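Long-range contacts in succinate-semialdehyde dehydrogenase (Synechococcus sp., PDB 4ITA), which probably catalyses the NADP-dependent oxidation of succinic semialdehyde to succinate, as an aldehyde dehydrogenase with a Rossmann-type cofactor-binding fold: residues A[163-168]-A[182-187]; A[54-59]-A[173-178]; A[310-315]-A[341-346]; A[349-354]-A[366-371]. All coordinates share one frame; numbering follows the deposited sequence.

Contacts 1 and 2 share helix 162-175: residues 163-168 pack on strand 182-185 of the mixed sheet that also holds strands 115-129 and 152-156, while the other end of the helix meets helix 46-62. Their centres lie about 15 Å apart and their segments alternate along the chain. Contacts 3 and 4 follow later, one after the other, around the seven-stranded sheet. Their centres are about 18 Å apart and they touch through a probable Thr346 O to Ala367 N hydrogen bond and apolar packing on Val366. Contact 4 lies opposite contacts 1 and 2 across the chain's centre, about 40 and 47 Å away between centres. Each pair thus belongs to one sheet with its helices.

Contact 1 (A[163-168]-A[182-187]); sequences QCALAV and FQTLLI. With EDO (1,2-ethanediol), chain E.
The Phe182 ring is met obliquely by Val168, whose CG1 lies 3.9 Å from the ring atom CZ. Val168 CG1 stands anti to its own backbone N (chi1 170°), which carries this methyl from the helix to the far end of the ring, while Phe142 and Ala143 of helix 137-149 also touch the Phe182 side chain. One polar bond crosses the contact: the hydroxyl OG1 of Thr184 donates to Ala165 O at 2.8 Å. The donor sits above the carbonyl plane, 58° out of it. The other branch of the same threonine is apolar in role, with CG2 3.6 Å from Ala165 CB. Farther along, Leu166 CD2 and Leu186 CD1 meet at 4.2 Å. At the start of the strand, Phe182 N donates to O2 of a bound 1,2-ethanediol, probably from the crystallisation liquor, at 3.0 Å. The axes of residues 163-168 and of strand 182-185 run nearly antiparallel (165°) and approach to 8.0 Å, as expected where a crossover helix returns into its strand. Strand 152-156, helix 162-175 and strand 182-185 form this beta-alpha-beta unit; helix 64-75 touches Ala167, on another side of the helix, and helix 24-41 touches Gln183 and Leu185.

Contact 2 (A[54-59]-A[173-178]); sequences ENAAAI and EAAGFP. With EDO (1,2-ethanediol), chain E.
Asn55 reaches across first, giving its side-chain amide to the backbone of Ala175: ND2 donates to Ala175 O at 2.9 Å, with an almost straight N-H...O angle of 170°. The acceptor lies practically in the amide plane, so the amide points straight at the oxygen, while the donor stands a little off the plane of the carbonyl. The methylene of Asn55 takes part as well, its CB lying 3.8 Å from Ala175 CB. One residue on, Ala56 presents both backbone and side chain to the same methyl: Ala175 CB is 3.5 Å from Ala56 N, and it lies 4.0 Å from Ala56 CB. The small residues let the backbones come close, and the CA atoms of Asn55 and Ala175 are 4.9 Å apart. The carbonyl held by Asn55 belongs to the end of helix 162-175, where the chain closes in a Schellman motif; Gly176 adopts positive phi (116°), and its N bonds back to Glu173 O. The asparagine therefore supplies a hydrogen-bond donor from another helix at the point where regular helical bonding ceases. Ile59, one helical turn beyond Asn55, extends its chain (chi2 165°) until CD1 packs 3.8 Å from Ala174 CB. That terminal methyl also borders Ala175. Beyond the glycine, Phe177 turns back toward helix 46-62 and stacks edge-to-face with Trp52, while Pro178 O accepts a hydrogen bond of 2.7 Å from O2 of a 1,2-ethanediol that probably comes from the crystallisation liquor.

Contact 3 (A[310-315]-A[341-346]); sequences GILQDI and YFYPPT
Leu312 and Ile315, one turn apart on helix 309-325, project against the irregular chain that leads into strand 346-349 of the seven-stranded sheet, so this is helix-to-loop packing at the flank of an alpha/beta fold. Leu312 is the principal bump. Its CG stands anti to the backbone N (chi1 179°), pushing the forked end outward, and the two prongs part: CD2 rests 3.8 Å from Tyr341 CA, whereas CD1 fits beside the Phe342 carbonyl and the Tyr343 ring, 3.8 Å from Tyr343 CD1. That approach is at the ring edge, near its plane. Ile315 uses a different surface. Its CG2 lies over one face of Tyr343, 4.1 Å from the ring centroid and 16° off the normal, a CH-pi contact. Pro344 CD stands 3.5 Å above the opposite face of the Tyr343 ring, toward its rim, so the ring lies between an isoleucine methyl and one proline carbon, with Leu312 CD1 at its edge. No hydrogen bond joins the two segments; complementary shape carries the contact. Strand 366-372 continues the apolar packing into the sheet. Beyond the tyrosine, the loop bonds to itself: Thr346 OG1, which is also bonded to Gly333 N, donates to Pro344 O at 2.8 Å, entering from above the carbonyl plane, 41° out of it.

Contact 4 (A[349-354]-A[366-371]); sequences TEIPPG and VAMVFT
Thr349 and Val369 bring their CA atoms to 5.2 Å where strand 346-349 ends beside the parallel strand 366-372, and Glu350 then takes left-handed helical backbone angles (53/42°) that turn the chain out of the pairing. Ile351 is the side chain that returns to the strand. Its CG1 lies anti to the carbonyl carbon (chi1 -57°) and the chain continues extended, which brings CD1 against Met368. There it lies 3.6 Å from Met368 CG and 3.8 Å from Met368 SD, the two side chains crossing at about a right angle. The same methyl approaches the Phe370 ring obliquely, 4.3 Å from Phe370 CZ. Met368 and Phe370 alternate with Val369 along the strand, and Leu358 from the following loop touches both Ile351 and Phe370. Val369 is covered instead by Leu281 of helix 274-289, and Thr349 CG2 packs 4.2 Å from Val369 CB. Although direct sheet bonds link Ala367 with Thr346 and Leu348, none crosses between these two segments. Two waters do the work: one accepts from Glu350 N and donates to Val369 O at 2.8 Å, while the other accepts from Ile351 N and donates to the same oxygen at 2.9 Å. The carboxylate of Glu350 turns elsewhere, to a salt bridge with Lys328. The chemistry thus implies that direct strand pairing stops at Leu348 and Ala367 and water bridges take over beyond it: the Val369 carbonyl accepts from two bridging waters, while Ile351 CD1 makes the apolar contact with Met368 and Phe370.

Contact 1 (A[163-168]-A[182-187])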
loop_
_atom_site.group_PDB
_atom_site.type_symbol
_atom_site.label_atom_id
_atom_site.label_comp_id
_atom_site.label_asym_id
_atom_site.label_seq_id
_atom_site.Cartn_x
_atom_site.Cartn_y
_atom_site.Cartn_z
ATOM N N GLN A 163 20.632 -20.862 8.898
ATOM C CA GLN A 163 20.639 -21.070 10.344
ATOM C C GLN A 163 19.967 -19.928 11.099
ATOM O O GLN A 163 19.280 -20.161 12.093
ATOM C CB GLN A 163 22.052 -21.315 10.874
ATOM C CG GLN A 163 22.691 -22.581 10.330
ATOM C CD GLN A 163 24.022 -22.867 10.987
ATOM O OE1 GLN A 163 24.123 -22.916 12.215
ATOM N NE2 GLN A 163 25.057 -23.044 10.174
ATOM N N CYS A 164 20.146 -18.697 10.630
ATOM C CA CYS A 164 19.430 -17.572 11.227
ATOM C C CYS A 164 17.929 -17.743 11.054
ATOM O O CYS A 164 17.160 -17.559 11.995
ATOM C CB CYS A 164 19.867 -16.238 10.610
ATOM S SG CYS A 164 21.552 -15.725 11.014
ATOM N N ALA A 165 17.531 -18.115 9.844
ATOM C CA ALA A 165 16.121 -18.300 9.538
ATOM C C ALA A 165 15.489 -19.394 10.414
ATOM O O ALA A 165 14.392 -19.220 10.954
ATOM C CB ALA A 165 15.949 -18.600 8.068
ATOM N N LEU A 166 16.189 -20.514 10.574
ATOM C CA LEU A 166 15.693 -21.588 11.433
ATOM C C LEU A 166 15.672 -21.164 12.901
ATOM O O LEU A 166 14.756 -21.513 13.643
ATOM C CB LEU A 166 16.529 -22.849 11.245
ATOM C CG LEU A 166 16.415 -23.467 9.855
ATOM C CD1 LEU A 166 17.493 -24.522 9.647
ATOM C CD2 LEU A 166 15.023 -24.049 9.634
ATOM N N ALA A 167 16.671 -20.396 13.317
ATOM C CA ALA A 167 16.726 -19.917 14.698
ATOM C C ALA A 167 15.542 -19.024 15.049
ATOM O O ALA A 167 14.995 -19.122 16.150
ATOM C CB ALA A 167 18.046 -19.203 14.975
ATOM N N VAL A 168 15.136 -18.150 14.132
ATOM C CA VAL A 168 13.997 -17.279 14.407
ATOM C C VAL A 168 12.727 -18.106 14.617
ATOM O O VAL A 168 11.975 -17.866 15.572
ATOM C CB VAL A 168 13.787 -16.229 13.303
ATOM C CG1 VAL A 168 12.458 -15.514 13.489
ATOM C CG2 VAL A 168 14.949 -15.237 13.294
ATOM N N PHE A 182 4.128 -19.048 12.605
ATOM C CA PHE A 182 5.312 -18.547 11.918
ATOM C C PHE A 182 6.071 -19.735 11.357
ATOM O O PHE A 182 6.385 -20.672 12.094
ATOM C CB PHE A 182 6.221 -17.747 12.862
ATOM C CG PHE A 182 7.406 -17.121 12.167
ATOM C CD1 PHE A 182 8.537 -17.874 11.851
ATOM C CD2 PHE A 182 7.384 -15.782 11.832
ATOM C CE1 PHE A 182 9.623 -17.290 11.197
ATOM C CE2 PHE A 182 8.465 -15.191 11.181
ATOM C CZ PHE A 182 9.582 -15.950 10.864
ATOM N N GLN A 183 6.385 -19.698 10.067
ATOM C CA GLN A 183 7.146 -20.783 9.464
ATOM C C GLN A 183 8.232 -20.248 8.566
ATOM O O GLN A 183 7.975 -19.436 7.677
ATOM C CB GLN A 183 6.244 -21.721 8.654
ATOM C CG GLN A 183 5.214 -22.488 9.482
ATOM C CD GLN A 183 4.316 -23.343 8.604
ATOM O OE1 GLN A 183 4.550 -24.543 8.420
ATOM N NE2 GLN A 183 3.296 -22.722 8.036
ATOM N N THR A 184 9.445 -20.728 8.794
ATOM C CA THR A 184 10.562 -20.481 7.900
ATOM C C THR A 184 10.515 -21.430 6.714
ATOM O O THR A 184 10.403 -22.647 6.881
ATOM C CB THR A 184 11.866 -20.657 8.662
ATOM O OG1 THR A 184 12.027 -19.528 9.525
ATOM C CG2 THR A 184 13.066 -20.759 7.714
ATOM N N LEU A 185 10.565 -20.860 5.516
ATOM C CA LEU A 185 10.607 -21.639 4.282
ATOM C C LEU A 185 12.018 -21.633 3.743
ATOM O O LEU A 185 12.516 -20.593 3.295
ATOM C CB LEU A 185 9.654 -21.058 3.230
ATOM C CG LEU A 185 8.209 -20.804 3.664
ATOM C CD1 LEU A 185 7.408 -20.248 2.497
ATOM C CD2 LEU A 185 7.555 -22.070 4.199
ATOM N N LEU A 186 12.673 -22.791 3.777
ATOM C CA LEU A 186 13.994 -22.924 3.167
ATOM C C LEU A 186 13.798 -23.100 1.671
ATOM O O LEU A 186 13.733 -24.220 1.167
ATOM C CB LEU A 186 14.768 -24.099 3.772
ATOM C CG LEU A 186 15.147 -23.937 5.249
ATOM C CD1 LEU A 186 16.023 -25.119 5.689
ATOM C CD2 LEU A 186 15.842 -22.611 5.521
ATOM N N ILE A 187 13.652 -21.979 0.973
ATOM C CA ILE A 187 13.376 -21.984 -0.459
ATOM C C ILE A 187 14.173 -20.903 -1.163
ATOM O O ILE A 187 14.572 -19.909 -0.542
ATOM C CB ILE A 187 11.865 -21.787 -0.761
ATOM C CG1 ILE A 187 11.367 -20.406 -0.299
ATOM C CG2 ILE A 187 11.037 -22.926 -0.160
ATOM C CD1 ILE A 187 9.905 -20.123 -0.652
HETATM C C1 EDO E . 6.966 -21.448 15.288
HETATM O O1 EDO E . 6.628 -22.838 15.346
HETATM C C2 EDO E . 5.806 -20.599 15.788
HETATM O O2 EDO E . 4.642 -20.800 14.979
#

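Contact 2 (A[54-59]-A[173-178])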
loop_
_atom_site.group_PDB
_atom_site.type_symbol
_atom_site.label_atom_id
_atom_site.label_comp_id
_atom_site.label_asym_id
_atom_site.label_seq_id
_atom_site.Cartn_x
_atom_site.Cartn_y
_atom_site.Cartn_z
ATOM N N GLU A 54 6.458 -11.400 24.408
ATOM C CA GLU A 54 7.368 -11.070 25.501
ATOM C C GLU A 54 8.288 -12.237 25.833
ATOM O O GLU A 54 9.446 -12.038 26.187
ATOM C CB GLU A 54 6.600 -10.565 26.732
ATOM C CG GLU A 54 5.995 -9.193 26.468
ATOM C CD GLU A 54 5.208 -8.610 27.628
ATOM O OE1 GLU A 54 4.760 -9.376 28.507
ATOM O OE2 GLU A 54 5.034 -7.368 27.644
ATOM N N ASN A 55 7.783 -13.460 25.690
ATOM C CA ASN A 55 8.630 -14.633 25.849
ATOM C C ASN A 55 9.742 -14.653 24.801
ATOM O O ASN A 55 10.884 -14.985 25.110
ATOM C CB ASN A 55 7.823 -15.930 25.753
ATOM C CG ASN A 55 7.051 -16.242 27.009
ATOM O OD1 ASN A 55 7.201 -15.592 28.042
ATOM N ND2 ASN A 55 6.214 -17.266 26.926
ATOM N N ALA A 56 9.399 -14.303 23.561
ATOM C CA ALA A 56 10.385 -14.228 22.483
ATOM C C ALA A 56 11.461 -13.193 22.804
ATOM O O ALA A 56 12.653 -13.456 22.628
ATOM C CB ALA A 56 9.711 -13.907 21.155
ATOM N N ALA A 57 11.034 -12.029 23.293
ATOM C CA ALA A 57 11.976 -10.997 23.729
ATOM C C ALA A 57 12.922 -11.525 24.800
ATOM O O ALA A 57 14.129 -11.310 24.731
ATOM C CB ALA A 57 11.238 -9.766 24.231
ATOM N N ALA A 58 12.375 -12.221 25.797
ATOM C CA ALA A 58 13.205 -12.752 26.882
ATOM C C ALA A 58 14.215 -13.789 26.386
ATOM O O ALA A 58 15.348 -13.847 26.875
ATOM C CB ALA A 58 12.335 -13.319 28.001
ATOM N N ILE A 59 13.817 -14.606 25.413
ATOM C CA ILE A 59 14.734 -15.567 24.807
ATOM C C ILE A 59 15.885 -14.844 24.097
ATOM O O ILE A 59 17.057 -15.183 24.279
ATOM C CB ILE A 59 13.993 -16.505 23.831
ATOM C CG1 ILE A 59 13.060 -17.439 24.607
ATOM C CG2 ILE A 59 14.989 -17.308 23.007
ATOM C CD1 ILE A 59 12.022 -18.145 23.747
ATOM N N GLU A 173 8.753 -20.710 18.395
ATOM C CA GLU A 173 8.202 -21.952 18.935
ATOM C C GLU A 173 8.415 -22.033 20.443
ATOM O O GLU A 173 7.490 -22.370 21.196
ATOM C CB GLU A 173 8.835 -23.162 18.240
ATOM C CG GLU A 173 8.235 -24.517 18.640
ATOM C CD GLU A 173 8.588 -24.964 20.052
ATOM O OE1 GLU A 173 9.765 -24.842 20.461
ATOM O OE2 GLU A 173 7.670 -25.413 20.771
ATOM N N ALA A 174 9.649 -21.777 20.882
ATOM C CA ALA A 174 9.980 -21.845 22.304
ATOM C C ALA A 174 9.194 -20.813 23.095
ATOM O O ALA A 174 8.872 -21.044 24.260
ATOM C CB ALA A 174 11.474 -21.663 22.519
ATOM N N ALA A 175 8.874 -19.688 22.463
ATOM C CA ALA A 175 8.122 -18.628 23.122
ATOM C C ALA A 175 6.670 -19.019 23.379
ATOM O O ALA A 175 6.017 -18.459 24.269
ATOM C CB ALA A 175 8.173 -17.363 22.299
ATOM N N GLY A 176 6.158 -19.965 22.595
ATOM C CA GLY A 176 4.800 -20.442 22.766
ATOM C C GLY A 176 3.858 -20.188 21.610
ATOM O O GLY A 176 2.697 -20.574 21.679
ATOM N N PHE A 177 4.325 -19.536 20.547
ATOM C CA PHE A 177 3.440 -19.291 19.405
ATOM C C PHE A 177 3.023 -20.619 18.787
ATOM O O PHE A 177 3.880 -21.453 18.497
ATOM C CB PHE A 177 4.113 -18.408 18.349
ATOM C CG PHE A 177 4.201 -16.958 18.735
ATOM C CD1 PHE A 177 3.084 -16.131 18.619
ATOM C CD2 PHE A 177 5.394 -16.413 19.198
ATOM C CE1 PHE A 177 3.161 -14.796 18.977
ATOM C CE2 PHE A 177 5.478 -15.073 19.545
ATOM C CZ PHE A 177 4.363 -14.270 19.430
ATOM N N PRO A 178 1.708 -20.822 18.597
ATOM C CA PRO A 178 1.240 -22.110 18.060
ATOM C C PRO A 178 1.846 -22.483 16.702
ATOM O O PRO A 178 2.213 -21.618 15.892
ATOM C CB PRO A 178 -0.266 -21.904 17.928
ATOM C CG PRO A 178 -0.601 -20.899 18.997
ATOM C CD PRO A 178 0.583 -19.954 19.010
HETATM C C1 EDO E . 6.966 -21.448 15.288
HETATM O O1 EDO E . 6.628 -22.838 15.346
HETATM C C2 EDO E . 5.806 -20.599 15.788
HETATM O O2 EDO E . 4.642 -20.800 14.979
#

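Contact 3 (A[310-315]-A[341-346])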
loop_
_atom_site.group_PDB
_atom_site.type_symbol
_atom_site.label_atom_id
_atom_site.label_comp_id
_atom_site.label_asym_id
_atom_site.label_seq_id
_atom_site.Cartn_x
_atom_site.Cartn_y
_atom_site.Cartn_z
ATOM N N GLY A 310 29.907 -12.574 -4.204
ATOM C CA GLY A 310 29.210 -11.731 -5.157
ATOM C C GLY A 310 29.244 -10.258 -4.802
ATOM O O GLY A 310 29.471 -9.409 -5.664
ATOM N N ILE A 311 29.010 -9.940 -3.534
ATOM C CA ILE A 311 29.092 -8.559 -3.074
ATOM C C ILE A 311 30.513 -8.030 -3.245
ATOM O O ILE A 311 30.717 -6.900 -3.709
ATOM C CB ILE A 311 28.664 -8.423 -1.595
ATOM C CG1 ILE A 311 27.186 -8.778 -1.439
ATOM C CG2 ILE A 311 28.928 -7.009 -1.093
ATOM C CD1 ILE A 311 26.258 -7.808 -2.142
ATOM N N LEU A 312 31.492 -8.852 -2.877
ATOM C CA LEU A 312 32.892 -8.488 -3.045
ATOM C C LEU A 312 33.225 -8.205 -4.510
ATOM O O LEU A 312 33.878 -7.204 -4.825
ATOM C CB LEU A 312 33.796 -9.586 -2.484
ATOM C CG LEU A 312 35.301 -9.323 -2.623
ATOM C CD1 LEU A 312 35.721 -8.087 -1.846
ATOM C CD2 LEU A 312 36.116 -10.532 -2.191
ATOM N N GLN A 313 32.768 -9.073 -5.407
ATOM C CA GLN A 313 33.011 -8.876 -6.834
ATOM C C GLN A 313 32.346 -7.598 -7.327
ATOM O O GLN A 313 32.940 -6.830 -8.090
ATOM C CB GLN A 313 32.507 -10.074 -7.641
ATOM C CG GLN A 313 33.318 -11.333 -7.445
ATOM C CD GLN A 313 32.623 -12.549 -8.011
ATOM O OE1 GLN A 313 31.438 -12.498 -8.347
ATOM N NE2 GLN A 313 33.352 -13.652 -8.116
ATOM N N ASP A 314 31.113 -7.371 -6.888
ATOM C CA ASP A 314 30.365 -6.199 -7.325
ATOM C C ASP A 314 31.021 -4.887 -6.889
ATOM O O ASP A 314 31.234 -3.997 -7.718
ATOM C CB ASP A 314 28.906 -6.259 -6.856
ATOM C CG ASP A 314 28.094 -7.321 -7.577
ATOM O OD1 ASP A 314 28.547 -7.836 -8.621
ATOM O OD2 ASP A 314 26.989 -7.633 -7.091
ATOM N N ILE A 315 31.344 -4.748 -5.606
ATOM C CA ILE A 315 31.961 -3.496 -5.163
ATOM C C ILE A 315 33.336 -3.293 -5.807
ATOM O O ILE A 315 33.706 -2.168 -6.150
ATOM C CB ILE A 315 32.046 -3.366 -3.611
ATOM C CG1 ILE A 315 32.510 -1.955 -3.209
ATOM C CG2 ILE A 315 32.976 -4.418 -3.006
ATOM C CD1 ILE A 315 31.511 -0.839 -3.505
ATOM N N TYR A 341 36.024 -12.731 2.361
ATOM C CA TYR A 341 35.598 -11.732 1.383
ATOM C C TYR A 341 35.868 -10.297 1.846
ATOM O O TYR A 341 34.951 -9.475 1.904
ATOM C CB TYR A 341 34.111 -11.911 1.058
ATOM C CG TYR A 341 33.701 -13.339 0.777
ATOM C CD1 TYR A 341 34.453 -14.151 -0.065
ATOM C CD2 TYR A 341 32.566 -13.881 1.369
ATOM C CE1 TYR A 341 34.078 -15.460 -0.315
ATOM C CE2 TYR A 341 32.185 -15.185 1.125
ATOM C CZ TYR A 341 32.941 -15.967 0.282
ATOM O OH TYR A 341 32.557 -17.267 0.042
ATOM N N PHE A 342 37.128 -9.999 2.159
ATOM C CA PHE A 342 37.493 -8.729 2.773
ATOM C C PHE A 342 37.702 -7.611 1.760
ATOM O O PHE A 342 38.430 -7.771 0.775
ATOM C CB PHE A 342 38.743 -8.892 3.643
ATOM C CG PHE A 342 38.484 -9.581 4.956
ATOM C CD1 PHE A 342 38.632 -10.957 5.082
ATOM C CD2 PHE A 342 38.101 -8.850 6.068
ATOM C CE1 PHE A 342 38.393 -11.588 6.292
ATOM C CE2 PHE A 342 37.856 -9.471 7.278
ATOM C CZ PHE A 342 38.005 -10.844 7.391
ATOM N N TYR A 343 37.044 -6.485 2.018
ATOM C CA TYR A 343 37.238 -5.247 1.267
ATOM C C TYR A 343 37.441 -4.119 2.279
ATOM O O TYR A 343 36.683 -4.006 3.241
ATOM C CB TYR A 343 36.027 -4.960 0.375
ATOM C CG TYR A 343 36.337 -3.995 -0.741
ATOM C CD1 TYR A 343 36.782 -4.455 -1.973
ATOM C CD2 TYR A 343 36.208 -2.627 -0.564
ATOM C CE1 TYR A 343 37.087 -3.584 -2.997
ATOM C CE2 TYR A 343 36.515 -1.743 -1.585
ATOM C CZ TYR A 343 36.951 -2.228 -2.798
ATOM O OH TYR A 343 37.247 -1.345 -3.810
ATOM N N PRO A 344 38.480 -3.291 2.090
ATOM C CA PRO A 344 38.838 -2.297 3.108
ATOM C C PRO A 344 37.985 -1.035 3.038
ATOM O O PRO A 344 37.435 -0.722 1.979
ATOM C CB PRO A 344 40.280 -1.946 2.732
ATOM C CG PRO A 344 40.284 -2.058 1.251
ATOM C CD PRO A 344 39.398 -3.247 0.944
ATOM N N PRO A 345 37.868 -0.316 4.163
ATOM C CA PRO A 345 37.290 1.031 4.130
ATOM C C PRO A 345 37.932 1.849 3.017
ATOM O O PRO A 345 39.158 1.869 2.884
ATOM C CB PRO A 345 37.665 1.591 5.502
ATOM C CG PRO A 345 37.680 0.374 6.387
ATOM C CD PRO A 345 38.266 -0.716 5.526
ATOM N N THR A 346 37.099 2.507 2.221
ATOM C CA THR A 346 37.548 3.158 1.003
ATOM C C THR A 346 36.886 4.521 0.881
ATOM O O THR A 346 35.722 4.687 1.243
ATOM C CB THR A 346 37.191 2.297 -0.229
ATOM O OG1 THR A 346 37.887 1.048 -0.159
ATOM C CG2 THR A 346 37.551 2.993 -1.541
#

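Contact 4 (A[349-354]-A[366-371])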
loop_
_atom_site.group_PDB
_atom_site.type_symbol
_atom_site.label_atom_id
_atom_site.label_comp_id
_atom_site.label_asym_id
_atom_site.label_seq_id
_atom_site.Cartn_x
_atom_site.Cartn_y
_atom_site.Cartn_z
ATOM N N THR A 349 36.972 10.267 -4.260
ATOM C CA THR A 349 36.764 11.693 -4.457
ATOM C C THR A 349 36.858 12.020 -5.941
ATOM O O THR A 349 37.272 11.179 -6.750
ATOM C CB THR A 349 37.836 12.510 -3.719
ATOM O OG1 THR A 349 39.118 12.248 -4.305
ATOM C CG2 THR A 349 37.878 12.148 -2.233
ATOM N N GLU A 350 36.464 13.240 -6.291
ATOM C CA GLU A 350 36.605 13.748 -7.659
ATOM C C GLU A 350 35.980 12.808 -8.682
ATOM O O GLU A 350 36.545 12.558 -9.748
ATOM C CB GLU A 350 38.081 13.982 -8.005
ATOM C CG GLU A 350 38.810 14.910 -7.057
ATOM C CD GLU A 350 40.289 15.024 -7.386
ATOM O OE1 GLU A 350 40.657 14.792 -8.558
ATOM O OE2 GLU A 350 41.078 15.337 -6.470
ATOM N N ILE A 351 34.810 12.278 -8.354
ATOM C CA ILE A 351 34.127 11.369 -9.257
ATOM C C ILE A 351 33.567 12.160 -10.435
ATOM O O ILE A 351 32.844 13.130 -10.238
ATOM C CB ILE A 351 33.005 10.603 -8.529
ATOM C CG1 ILE A 351 33.587 9.849 -7.327
ATOM C CG2 ILE A 351 32.299 9.652 -9.491
ATOM C CD1 ILE A 351 32.557 9.446 -6.299
ATOM N N PRO A 352 33.924 11.754 -11.664
ATOM C CA PRO A 352 33.479 12.477 -12.863
ATOM C C PRO A 352 31.964 12.530 -13.003
ATOM O O PRO A 352 31.283 11.553 -12.693
ATOM C CB PRO A 352 34.070 11.649 -14.008
ATOM C CG PRO A 352 35.239 10.947 -13.407
ATOM C CD PRO A 352 34.832 10.642 -11.996
ATOM N N PRO A 353 31.440 13.671 -13.477
ATOM C CA PRO A 353 30.019 13.829 -13.799
ATOM C C PRO A 353 29.588 12.717 -14.745
ATOM O O PRO A 353 30.316 12.414 -15.689
ATOM C CB PRO A 353 29.980 15.172 -14.534
ATOM C CG PRO A 353 31.154 15.920 -14.019
ATOM C CD PRO A 353 32.213 14.897 -13.751
ATOM N N GLY A 354 28.443 12.099 -14.484
ATOM C CA GLY A 354 27.930 11.064 -15.365
ATOM C C GLY A 354 28.504 9.672 -15.168
ATOM O O GLY A 354 28.124 8.736 -15.878
ATOM N N VAL A 366 32.478 1.938 1.463
ATOM C CA VAL A 366 33.080 2.779 0.438
ATOM C C VAL A 366 32.324 4.098 0.382
ATOM O O VAL A 366 31.153 4.136 -0.012
ATOM C CB VAL A 366 33.036 2.089 -0.950
ATOM C CG1 VAL A 366 33.663 2.977 -2.034
ATOM C CG2 VAL A 366 33.727 0.735 -0.892
ATOM N N ALA A 367 32.982 5.179 0.787
ATOM C CA ALA A 367 32.350 6.496 0.818
ATOM C C ALA A 367 32.641 7.266 -0.455
ATOM O O ALA A 367 33.792 7.332 -0.876
ATOM C CB ALA A 367 32.853 7.279 2.005
ATOM N N MET A 368 31.606 7.841 -1.067
ATOM C CA MET A 368 31.788 8.832 -2.131
ATOM C C MET A 368 31.746 10.218 -1.496
ATOM O O MET A 368 30.880 10.488 -0.663
ATOM C CB MET A 368 30.695 8.708 -3.208
ATOM C CG MET A 368 30.713 7.414 -4.023
ATOM S SD MET A 368 29.515 7.331 -5.420
ATOM C CE MET A 368 28.079 6.604 -4.595
ATOM N N VAL A 369 32.676 11.098 -1.866
ATOM C CA VAL A 369 32.741 12.428 -1.259
ATOM C C VAL A 369 32.587 13.508 -2.321
ATOM O O VAL A 369 33.149 13.403 -3.413
ATOM C CB VAL A 369 34.063 12.627 -0.484
ATOM C CG1 VAL A 369 34.098 13.995 0.194
ATOM C CG2 VAL A 369 34.233 11.524 0.552
ATOM N N PHE A 370 31.807 14.531 -1.987
ATOM C CA PHE A 370 31.520 15.649 -2.875
ATOM C C PHE A 370 31.675 16.957 -2.123
ATOM O O PHE A 370 31.493 17.004 -0.910
ATOM C CB PHE A 370 30.073 15.557 -3.363
ATOM C CG PHE A 370 29.730 14.236 -3.969
ATOM C CD1 PHE A 370 29.874 14.029 -5.330
ATOM C CD2 PHE A 370 29.283 13.187 -3.173
ATOM C CE1 PHE A 370 29.566 12.804 -5.891
ATOM C CE2 PHE A 370 28.983 11.956 -3.725
ATOM C CZ PHE A 370 29.124 11.761 -5.084
ATOM N N THR A 371 31.994 18.024 -2.853
ATOM C CA THR A 371 32.032 19.359 -2.264
ATOM C C THR A 371 30.969 20.241 -2.914
ATOM O O THR A 371 30.760 20.178 -4.130
ATOM C CB THR A 371 33.425 20.002 -2.412
ATOM O OG1 THR A 371 34.404 19.182 -1.759
ATOM C CG2 THR A 371 33.463 21.382 -1.791
HETATM O O HOH W 1 35.293 15.035 -4.341
HETATM O O HOH W 2 33.163 13.543 -6.291
#